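Side-chain contacts in protein-glutaminase (Chryseobacterium proteolyticum, PDB 2ZK9), which probably hydrolyses the side-chain amide of glutamine residues within proteins, leaving glutamate and releasing ammonia: residues S133-A138 with Y142-S147; S81-I86 with T115-A120; Y43-K48 with D103-S108. One frame throughout, in Å; residues are numbered along the deposited sequence. Where two conformers were deposited one is given.

From the N terminus, the first segment involved in a contact is 43-48, on helix 42-55; its partner, loop 103-108, follows after 54 residues and closes contact 3. Before that loop closes, strand 82-91 has opened contact 2 at 81-86, which closes 28 residues later on helix 114-120, so contacts 2 and 3 cross. Asp103 joins them, since its OD2 bonds both His83 NE2 and Trp117 NE1. Contact 1 follows in series: strand 130-138 turns after three intervening residues into 142-147. It reaches the same mixed sheet as contact 2, with Tyr134 on Arg118 and Tyr143 on Tyr82, while Tyr142 packs against Tyr43 and His47 of the contact 3 helix.

Contact 1 of 3, residues S133-A138 with Y142-S147; sequences SYANTA and YYRSPS
At the edge of the mixed sheet, where strand 130-138 pairs antiparallel with strand 61-66, the chain turns back and Arg144 lays its side chain across Ala135 and Thr137. A classic beta bulge, in which Tyr142 and Tyr143 both face Leu151, comes just before it. Ala135 CB sits over the centre of one guanidinium face, 3.3 Å from Arg144 CZ. Further back along the arginine, Thr137 CG2 touches Arg144 CD at 3.6 Å. The arginine gets this far because its chain is extended from CG to NE, with CG opposite the backbone N (chi1 172°). Thr137 turns its methyl to the arginine and its hydroxyl to its own strand, where OG1 donates to Ala138 O at 2.8 Å. At the guanidinium edge, in its plane, a water accepts from Arg144 NH1 at 2.9 Å and also bonds Ser133 OG at 2.8 Å; its bond to Pro146 O is weak. The apolar and polar parts of the arginine thus do different work: methyl groups pack against its face and aliphatic stem, while NH1 reaches Ser133 of the sheet strand through the in-plane water and NE holds Asn148 OD1 of the loop that follows.

Contact 2 of 3, residues S81-I86 with T115-A120; sequences SYHVAI and TAWRNA
The imidazole of His83 and the indole of Trp117 meet obliquely, their planes at 33° and the imidazole centroid 5.4 Å from that of the six-membered ring. Trp117 CZ2 does most of the touching: it lies 3.4 Å from His83 CD2, and Ala85 CB comes to 3.6 Å from Trp117 CZ2. Between those two side chains, the backbone carbonyl carbon of Val84 comes to 3.7 Å from the same CZ2, so the benzo corner of the indole presses on three consecutive residues of the strand. The pyrrole part of the indole follows along, with Trp117 NE1 3.8 Å from His83 CD2, while Trp117 CH2 lies near the backbone N of Ala85. His83 also stacks on Trp80. This is helix 114-120 packed on the mixed sheet, its axis passing 10.3 Å from that of strand 82-86 and running at 149° to it. Trp117 bridges that distance with CG opposite its backbone N (chi1 179°). Asp103 OD2 is hydrogen-bonded to His83 NE2 and to Trp117 NE1, and Cys42 touches His83, consistent with a Cys-His-Asp triad like that of papain-type enzymes. With a leucine in place of Trp117, Asp103 OD2 would probably be left without its indole partner, and a gap would be likely to open beside the His83 ring and Ala85 CB. A bound sodium ion lies about 5 Å from the His83 side chain.

Contact 3 of 3, residues Y43-K48 with D103-S108; sequences YARAHK and DPSLFS
Asp103 OD1 is gripped by three groups: Ser105 OG at 2.7 Å, Ser105 N at 3.0 Å, and a water that links it to Arg45. The backbone bond makes an Asx turn at the start of the loop between strand 97-102 and helix 114-120, and Arg45 reaches this turn from helix 42-55. The hydroxyl of Ser105 comes to OD1 on the syn side, close to the carboxylate plane, whereas Ser105 N approaches from above that plane, 45° out of it. With chi1 at 74°, Ser105 OG is tucked between its own backbone N and carbonyl carbon, where it can reach back to the aspartate. The same OG receives a weak bond from Arg45 NH2, 3.1 Å long and bent to 135°. A bend at chi3 turns the guanidinium of Arg45 toward Ser105, and its NE donates a hydrogen bond to the bridging water at 2.8 Å. Arg45 and Asp103 are thus joined indirectly, through the Ser105 hydroxyl and the water. With the other carboxylate oxygen held on the His83 side, the group's rotation is probably fixed. The backbone tightens the turn as well: Asp103 O accepts from Leu106 N at 3.0 Å and from Phe107 N at 2.9 Å.

Contact 1 of 3, residues S133-A138 with Y142-S147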
loop_
_atom_site.group_PDB
_atom_site.type_symbol
_atom_site.label_atom_id
_atom_site.label_comp_id
_atom_site.label_asym_id
_atom_site.label_seq_id
_atom_site.Cartn_x
_atom_site.Cartn_y
_atom_site.Cartn_z
ATOM N N SER A 133 -8.991 12.656 -7.985
ATOM C CA SER A 133 -10.023 11.639 -7.871
ATOM C C SER A 133 -9.483 10.505 -6.980
ATOM O O SER A 133 -8.303 10.427 -6.699
ATOM C CB SER A 133 -10.428 11.035 -9.225
ATOM O OG SER A 133 -9.380 10.293 -9.795
ATOM N N TYR A 134 -10.389 9.616 -6.589
ATOM C CA TYR A 134 -9.995 8.363 -5.943
ATOM C C TYR A 134 -10.999 7.298 -6.312
ATOM O O TYR A 134 -12.142 7.617 -6.700
ATOM C CB TYR A 134 -9.826 8.465 -4.430
ATOM C CG TYR A 134 -11.069 8.511 -3.622
ATOM C CD1 TYR A 134 -11.703 9.749 -3.433
ATOM C CD2 TYR A 134 -11.657 7.406 -3.040
ATOM C CE1 TYR A 134 -12.849 9.835 -2.699
ATOM C CE2 TYR A 134 -12.823 7.478 -2.285
ATOM C CZ TYR A 134 -13.422 8.731 -2.127
ATOM O OH TYR A 134 -14.559 8.901 -1.409
ATOM N N ALA A 135 -10.617 6.047 -6.222
ATOM C CA ALA A 135 -11.506 4.940 -6.596
ATOM C C ALA A 135 -11.119 3.708 -5.787
ATOM O O ALA A 135 -9.940 3.421 -5.614
ATOM C CB ALA A 135 -11.354 4.651 -8.070
ATOM N N ASN A 136 -12.112 2.962 -5.385
ATOM C CA ASN A 136 -11.913 1.658 -4.791
ATOM C C ASN A 136 -12.046 0.594 -5.841
ATOM O O ASN A 136 -12.882 0.715 -6.740
ATOM C CB ASN A 136 -12.938 1.354 -3.703
ATOM C CG ASN A 136 -12.780 2.320 -2.523
ATOM O OD1 ASN A 136 -11.716 2.850 -2.264
ATOM N ND2 ASN A 136 -13.839 2.467 -1.791
ATOM N N THR A 137 -11.250 -0.462 -5.755
ATOM C CA THR A 137 -11.337 -1.600 -6.632
ATOM C C THR A 137 -11.297 -2.873 -5.808
ATOM O O THR A 137 -10.861 -2.893 -4.667
ATOM C CB THR A 137 -10.201 -1.674 -7.656
ATOM O OG1 THR A 137 -8.959 -1.974 -6.987
ATOM C CG2 THR A 137 -9.995 -0.358 -8.396
ATOM N N ALA A 138 -11.647 -3.972 -6.456
ATOM C CA ALA A 138 -11.294 -5.274 -5.883
ATOM C C ALA A 138 -9.800 -5.341 -5.635
ATOM O O ALA A 138 -8.975 -4.755 -6.367
ATOM C CB ALA A 138 -11.695 -6.387 -6.880
ATOM N N TYR A 142 -4.105 -4.772 -9.718
ATOM C CA TYR A 142 -2.744 -4.335 -9.423
ATOM C C TYR A 142 -2.575 -2.849 -9.658
ATOM O O TYR A 142 -1.948 -2.133 -8.855
ATOM C CB TYR A 142 -1.806 -5.097 -10.301
ATOM C CG TYR A 142 -0.302 -5.029 -9.997
ATOM C CD1 TYR A 142 0.582 -4.787 -11.010
ATOM C CD2 TYR A 142 0.205 -5.272 -8.730
ATOM C CE1 TYR A 142 1.971 -4.762 -10.774
ATOM C CE2 TYR A 142 1.537 -5.301 -8.488
ATOM C CZ TYR A 142 2.421 -5.052 -9.514
ATOM O OH TYR A 142 3.774 -5.107 -9.216
ATOM N N TYR A 143 -3.119 -2.349 -10.753
ATOM C CA TYR A 143 -3.100 -0.924 -11.085
ATOM C C TYR A 143 -4.418 -0.588 -11.817
ATOM O O TYR A 143 -4.878 -1.346 -12.653
ATOM C CB TYR A 143 -1.912 -0.523 -11.931
ATOM C CG TYR A 143 -1.937 0.908 -12.385
ATOM C CD1 TYR A 143 -1.773 1.971 -11.453
ATOM C CD2 TYR A 143 -2.253 1.265 -13.682
ATOM C CE1 TYR A 143 -1.847 3.290 -11.836
ATOM C CE2 TYR A 143 -2.310 2.571 -14.084
ATOM C CZ TYR A 143 -2.100 3.581 -13.161
ATOM O OH TYR A 143 -2.193 4.879 -13.619
ATOM N N ARG A 144 -4.931 0.590 -11.497
ATOM C CA ARG A 144 -6.112 1.187 -12.090
ATOM C C ARG A 144 -5.745 2.552 -12.651
ATOM O O ARG A 144 -5.316 3.411 -11.881
ATOM C CB ARG A 144 -7.237 1.390 -11.067
ATOM C CG ARG A 144 -8.408 2.181 -11.634
ATOM C CD ARG A 144 -9.493 2.418 -10.598
ATOM N NE ARG A 144 -10.670 3.101 -11.145
ATOM C CZ ARG A 144 -10.757 4.404 -11.357
ATOM N NH1 ARG A 144 -9.762 5.205 -11.101
ATOM N NH2 ARG A 144 -11.876 4.920 -11.845
ATOM N N SER A 145 -5.893 2.720 -13.958
ATOM C CA SER A 145 -5.615 4.045 -14.519
ATOM C C SER A 145 -6.715 5.030 -14.157
ATOM O O SER A 145 -7.806 4.625 -13.808
ATOM C CB SER A 145 -5.517 3.891 -16.053
ATOM O OG SER A 145 -6.806 3.738 -16.569
ATOM N N PRO A 146 -6.462 6.351 -14.244
ATOM C CA PRO A 146 -7.523 7.331 -13.964
ATOM C C PRO A 146 -8.730 7.118 -14.860
ATOM O O PRO A 146 -9.811 7.510 -14.429
ATOM C CB PRO A 146 -6.849 8.666 -14.203
ATOM C CG PRO A 146 -5.379 8.362 -13.978
ATOM C CD PRO A 146 -5.181 6.965 -14.478
ATOM N N SER A 147 -8.563 6.483 -16.010
ATOM C CA SER A 147 -9.604 6.146 -16.955
ATOM C C SER A 147 -10.255 4.786 -16.679
ATOM O O SER A 147 -11.072 4.338 -17.535
ATOM C CB SER A 147 -9.101 6.186 -18.395
ATOM O OG SER A 147 -7.954 5.402 -18.677
HETATM O O HOH W 1 -10.345 8.067 -11.097
#

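Contact 2 of 3, residues S81-I86 with T115-A120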
loop_
_atom_site.group_PDB
_atom_site.type_symbol
_atom_site.label_atom_id
_atom_site.label_comp_id
_atom_site.label_asym_id
_atom_site.label_seq_id
_atom_site.Cartn_x
_atom_site.Cartn_y
_atom_site.Cartn_z
ATOM N N SER A 81 1.914 10.964 -8.836
ATOM C CA SER A 81 0.705 11.182 -9.600
ATOM C C SER A 81 -0.419 10.292 -9.099
ATOM O O SER A 81 -1.605 10.604 -9.374
ATOM C CB SER A 81 0.944 10.944 -11.071
ATOM O OG SER A 81 1.417 9.649 -11.332
ATOM N N TYR A 82 -0.119 9.195 -8.422
ATOM C CA TYR A 82 -1.124 8.344 -7.833
ATOM C C TYR A 82 -0.464 7.624 -6.642
ATOM O O TYR A 82 0.739 7.528 -6.558
ATOM C CB TYR A 82 -1.771 7.332 -8.782
ATOM C CG TYR A 82 -0.961 6.096 -8.997
ATOM C CD1 TYR A 82 0.110 6.070 -9.889
ATOM C CD2 TYR A 82 -1.226 4.914 -8.307
ATOM C CE1 TYR A 82 0.834 4.892 -10.039
ATOM C CE2 TYR A 82 -0.532 3.785 -8.463
ATOM C CZ TYR A 82 0.519 3.761 -9.318
ATOM O OH TYR A 82 1.193 2.582 -9.483
ATOM N N HIS A 83 -1.330 7.078 -5.782
ATOM C CA HIS A 83 -0.884 6.190 -4.743
ATOM C C HIS A 83 -1.964 5.121 -4.546
ATOM O O HIS A 83 -3.125 5.300 -4.937
ATOM C CB HIS A 83 -0.597 6.985 -3.444
ATOM C CG HIS A 83 0.041 6.144 -2.350
ATOM N ND1 HIS A 83 1.019 5.232 -2.625
ATOM C CD2 HIS A 83 -0.209 6.116 -1.040
ATOM C CE1 HIS A 83 1.357 4.674 -1.485
ATOM N NE2 HIS A 83 0.633 5.201 -0.465
ATOM N N VAL A 84 -1.600 4.007 -3.941
ATOM C CA VAL A 84 -2.491 2.905 -3.704
ATOM C C VAL A 84 -2.105 2.249 -2.379
ATOM O O VAL A 84 -0.923 2.173 -2.041
ATOM C CB VAL A 84 -2.482 1.890 -4.882
ATOM C CG1 VAL A 84 -1.110 1.334 -5.169
ATOM C CG2 VAL A 84 -3.480 0.777 -4.657
ATOM N N ALA A 85 -3.102 1.729 -1.683
ATOM C CA ALA A 85 -2.922 0.892 -0.528
ATOM C C ALA A 85 -4.126 -0.049 -0.421
ATOM O O ALA A 85 -5.042 -0.005 -1.215
ATOM C CB ALA A 85 -2.710 1.727 0.735
ATOM N N ILE A 86 -4.063 -0.953 0.575
ATOM C CA ILE A 86 -5.172 -1.882 0.781
ATOM C C ILE A 86 -6.199 -1.264 1.701
ATOM O O ILE A 86 -5.871 -0.590 2.681
ATOM C CB ILE A 86 -4.681 -3.264 1.286
ATOM C CG1 ILE A 86 -3.976 -3.239 2.638
ATOM C CG2 ILE A 86 -3.865 -3.939 0.200
ATOM C CD1 ILE A 86 -3.850 -4.598 3.266
ATOM N N THR A 115 -10.006 8.619 4.704
ATOM C CA THR A 115 -9.895 10.073 4.616
ATOM C C THR A 115 -8.585 10.532 5.236
ATOM O O THR A 115 -7.938 11.410 4.631
ATOM C CB THR A 115 -11.078 10.746 5.306
ATOM O OG1 THR A 115 -11.150 10.156 6.616
ATOM C CG2 THR A 115 -12.381 10.470 4.583
ATOM N N ALA A 116 -8.127 9.949 6.339
ATOM C CA ALA A 116 -6.813 10.332 6.866
ATOM C C ALA A 116 -5.708 9.969 5.903
ATOM O O ALA A 116 -4.730 10.715 5.705
ATOM C CB ALA A 116 -6.605 9.653 8.205
ATOM N N TRP A 117 -5.841 8.814 5.279
ATOM C CA TRP A 117 -4.853 8.343 4.324
ATOM C C TRP A 117 -4.722 9.273 3.116
ATOM O O TRP A 117 -3.622 9.658 2.729
ATOM C CB TRP A 117 -5.181 6.924 3.920
ATOM C CG TRP A 117 -4.244 6.325 2.919
ATOM C CD1 TRP A 117 -2.958 5.908 3.109
ATOM C CD2 TRP A 117 -4.564 6.066 1.559
ATOM N NE1 TRP A 117 -2.461 5.394 1.945
ATOM C CE2 TRP A 117 -3.408 5.474 0.962
ATOM C CE3 TRP A 117 -5.688 6.243 0.755
ATOM C CZ2 TRP A 117 -3.381 5.088 -0.356
ATOM C CZ3 TRP A 117 -5.661 5.870 -0.555
ATOM C CH2 TRP A 117 -4.521 5.290 -1.127
ATOM N N ARG A 118 -5.861 9.582 2.508
ATOM C CA ARG A 118 -5.787 10.473 1.338
ATOM C C ARG A 118 -5.194 11.817 1.713
ATOM O O ARG A 118 -4.447 12.428 0.955
ATOM C CB ARG A 118 -7.143 10.646 0.695
ATOM C CG ARG A 118 -7.635 9.348 0.006
ATOM C CD ARG A 118 -8.816 9.614 -0.945
ATOM N NE ARG A 118 -9.962 10.230 -0.301
ATOM C CZ ARG A 118 -10.882 9.555 0.352
ATOM N NH1 ARG A 118 -10.849 8.245 0.486
ATOM N NH2 ARG A 118 -11.905 10.244 0.915
ATOM N N ASN A 119 -5.540 12.313 2.926
ATOM C CA ASN A 119 -4.950 13.600 3.345
ATOM C C ASN A 119 -3.430 13.507 3.495
ATOM O O ASN A 119 -2.762 14.511 3.181
ATOM C CB ASN A 119 -5.657 14.037 4.629
ATOM C CG ASN A 119 -5.168 15.395 5.077
ATOM O OD1 ASN A 119 -4.474 15.450 6.099
ATOM N ND2 ASN A 119 -5.472 16.441 4.366
ATOM N N ALA A 120 -2.875 12.366 3.908
ATOM C CA ALA A 120 -1.434 12.202 3.958
ATOM C C ALA A 120 -0.797 12.148 2.601
ATOM O O ALA A 120 0.434 12.285 2.499
ATOM C CB ALA A 120 -1.076 10.960 4.756
#

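Contact 3 of 3, residues Y43-K48 with D103-S108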
loop_
_atom_site.group_PDB
_atom_site.type_symbol
_atom_site.label_atom_id
_atom_site.label_comp_id
_atom_site.label_asym_id
_atom_site.label_seq_id
_atom_site.Cartn_x
_atom_site.Cartn_y
_atom_site.Cartn_z
ATOM N N TYR A 43 2.295 0.057 -5.876
ATOM C CA TYR A 43 1.464 -1.016 -6.426
ATOM C C TYR A 43 1.949 -2.348 -5.930
ATOM O O TYR A 43 1.151 -3.240 -5.606
ATOM C CB TYR A 43 1.445 -0.860 -7.961
ATOM C CG TYR A 43 2.804 -0.739 -8.576
ATOM C CD1 TYR A 43 3.453 0.461 -8.792
ATOM C CD2 TYR A 43 3.505 -1.892 -8.925
ATOM C CE1 TYR A 43 4.726 0.539 -9.354
ATOM C CE2 TYR A 43 4.734 -1.850 -9.484
ATOM C CZ TYR A 43 5.361 -0.632 -9.705
ATOM O OH TYR A 43 6.622 -0.626 -10.261
ATOM N N ALA A 44 3.272 -2.554 -5.919
ATOM C CA ALA A 44 3.858 -3.817 -5.461
ATOM C C ALA A 44 3.686 -3.962 -3.966
ATOM O O ALA A 44 3.359 -5.043 -3.462
ATOM C CB ALA A 44 5.312 -3.865 -5.883
ATOM N N ARG A 45 3.911 -2.876 -3.204
ATOM C CA ARG A 45 3.710 -2.981 -1.754
ATOM C C ARG A 45 2.283 -3.394 -1.431
ATOM O O ARG A 45 2.041 -4.212 -0.560
ATOM C CB ARG A 45 4.098 -1.697 -1.046
ATOM C CG ARG A 45 5.535 -1.236 -1.251
ATOM C CD ARG A 45 5.982 -0.213 -0.263
ATOM N NE ARG A 45 5.157 1.015 -0.183
ATOM C CZ ARG A 45 5.273 2.040 -0.999
ATOM N NH1 ARG A 45 6.144 2.091 -1.981
ATOM N NH2 ARG A 45 4.454 3.096 -0.860
ATOM N N ALA A 46 1.316 -2.790 -2.137
ATOM C CA ALA A 46 -0.096 -3.079 -1.864
ATOM C C ALA A 46 -0.441 -4.502 -2.198
ATOM O O ALA A 46 -1.166 -5.181 -1.471
ATOM C CB ALA A 46 -0.988 -2.091 -2.598
ATOM N N HIS A 47 0.076 -5.016 -3.336
ATOM C CA HIS A 47 -0.255 -6.372 -3.723
ATOM C C HIS A 47 0.393 -7.399 -2.785
ATOM O O HIS A 47 -0.174 -8.460 -2.548
ATOM C CB HIS A 47 0.154 -6.598 -5.186
ATOM C CG HIS A 47 -0.853 -7.375 -5.969
ATOM N ND1 HIS A 47 -2.133 -7.054 -5.960
ATOM C CD2 HIS A 47 -0.750 -8.411 -6.854
ATOM C CE1 HIS A 47 -2.835 -7.796 -6.786
ATOM N NE2 HIS A 47 -1.995 -8.655 -7.327
ATOM N N LYS A 48 1.560 -7.069 -2.255
ATOM C CA LYS A 48 2.221 -7.935 -1.280
ATOM C C LYS A 48 1.478 -7.936 0.048
ATOM O O LYS A 48 1.321 -8.981 0.684
ATOM C CB LYS A 48 3.670 -7.542 -1.100
ATOM C CG LYS A 48 4.533 -8.565 -0.398
ATOM C CD LYS A 48 4.788 -9.819 -1.221
ATOM C CE LYS A 48 5.783 -10.734 -0.566
ATOM N NZ LYS A 48 5.946 -12.004 -1.279
ATOM N N ASP A 103 -1.366 1.055 5.383
ATOM C CA ASP A 103 -0.296 1.556 4.556
ATOM C C ASP A 103 0.867 2.013 5.455
ATOM O O ASP A 103 1.003 3.191 5.766
ATOM C CB ASP A 103 -0.707 2.736 3.683
ATOM C CG ASP A 103 0.392 3.225 2.795
ATOM O OD1 ASP A 103 1.516 2.620 2.820
ATOM O OD2 ASP A 103 0.156 4.194 2.064
ATOM N N PRO A 104 1.729 1.090 5.837
ATOM C CA PRO A 104 2.903 1.452 6.657
ATOM C C PRO A 104 3.897 2.363 6.011
ATOM O O PRO A 104 4.807 2.824 6.710
ATOM C CB PRO A 104 3.504 0.072 6.982
ATOM C CG PRO A 104 2.370 -0.877 6.950
ATOM C CD PRO A 104 1.578 -0.379 5.756
ATOM N N SER A 105 3.815 2.645 4.726
ATOM C CA SER A 105 4.675 3.676 4.137
ATOM C C SER A 105 4.307 5.091 4.602
ATOM O O SER A 105 5.140 5.953 4.543
ATOM C CB SER A 105 4.769 3.594 2.618
ATOM O OG SER A 105 3.590 4.036 1.921
ATOM N N LEU A 106 3.074 5.270 5.051
ATOM C CA LEU A 106 2.566 6.552 5.541
ATOM C C LEU A 106 2.153 6.501 7.002
ATOM O O LEU A 106 2.166 7.551 7.645
ATOM C CB LEU A 106 1.436 7.070 4.660
ATOM C CG LEU A 106 1.838 7.389 3.221
ATOM C CD1 LEU A 106 0.598 7.799 2.425
ATOM C CD2 LEU A 106 2.899 8.455 3.159
ATOM N N PHE A 107 1.674 5.383 7.488
ATOM C CA PHE A 107 1.131 5.213 8.812
ATOM C C PHE A 107 1.686 3.930 9.398
ATOM O O PHE A 107 1.138 2.824 9.252
ATOM C CB PHE A 107 -0.403 5.208 8.769
ATOM C CG PHE A 107 -0.951 6.510 8.286
ATOM C CD1 PHE A 107 -1.160 7.549 9.157
ATOM C CD2 PHE A 107 -1.286 6.672 6.952
ATOM C CE1 PHE A 107 -1.711 8.738 8.756
ATOM C CE2 PHE A 107 -1.804 7.865 6.501
ATOM C CZ PHE A 107 -2.049 8.871 7.402
ATOM N N SER A 108 2.786 4.047 10.102
ATOM C CA SER A 108 3.504 2.894 10.612
ATOM C C SER A 108 2.900 2.216 11.837
ATOM O O SER A 108 3.296 1.101 12.188
ATOM C CB SER A 108 4.941 3.335 11.016
ATOM O OG SER A 108 4.911 4.461 11.881
HETATM O O HOH W 2 2.611 0.770 1.074
#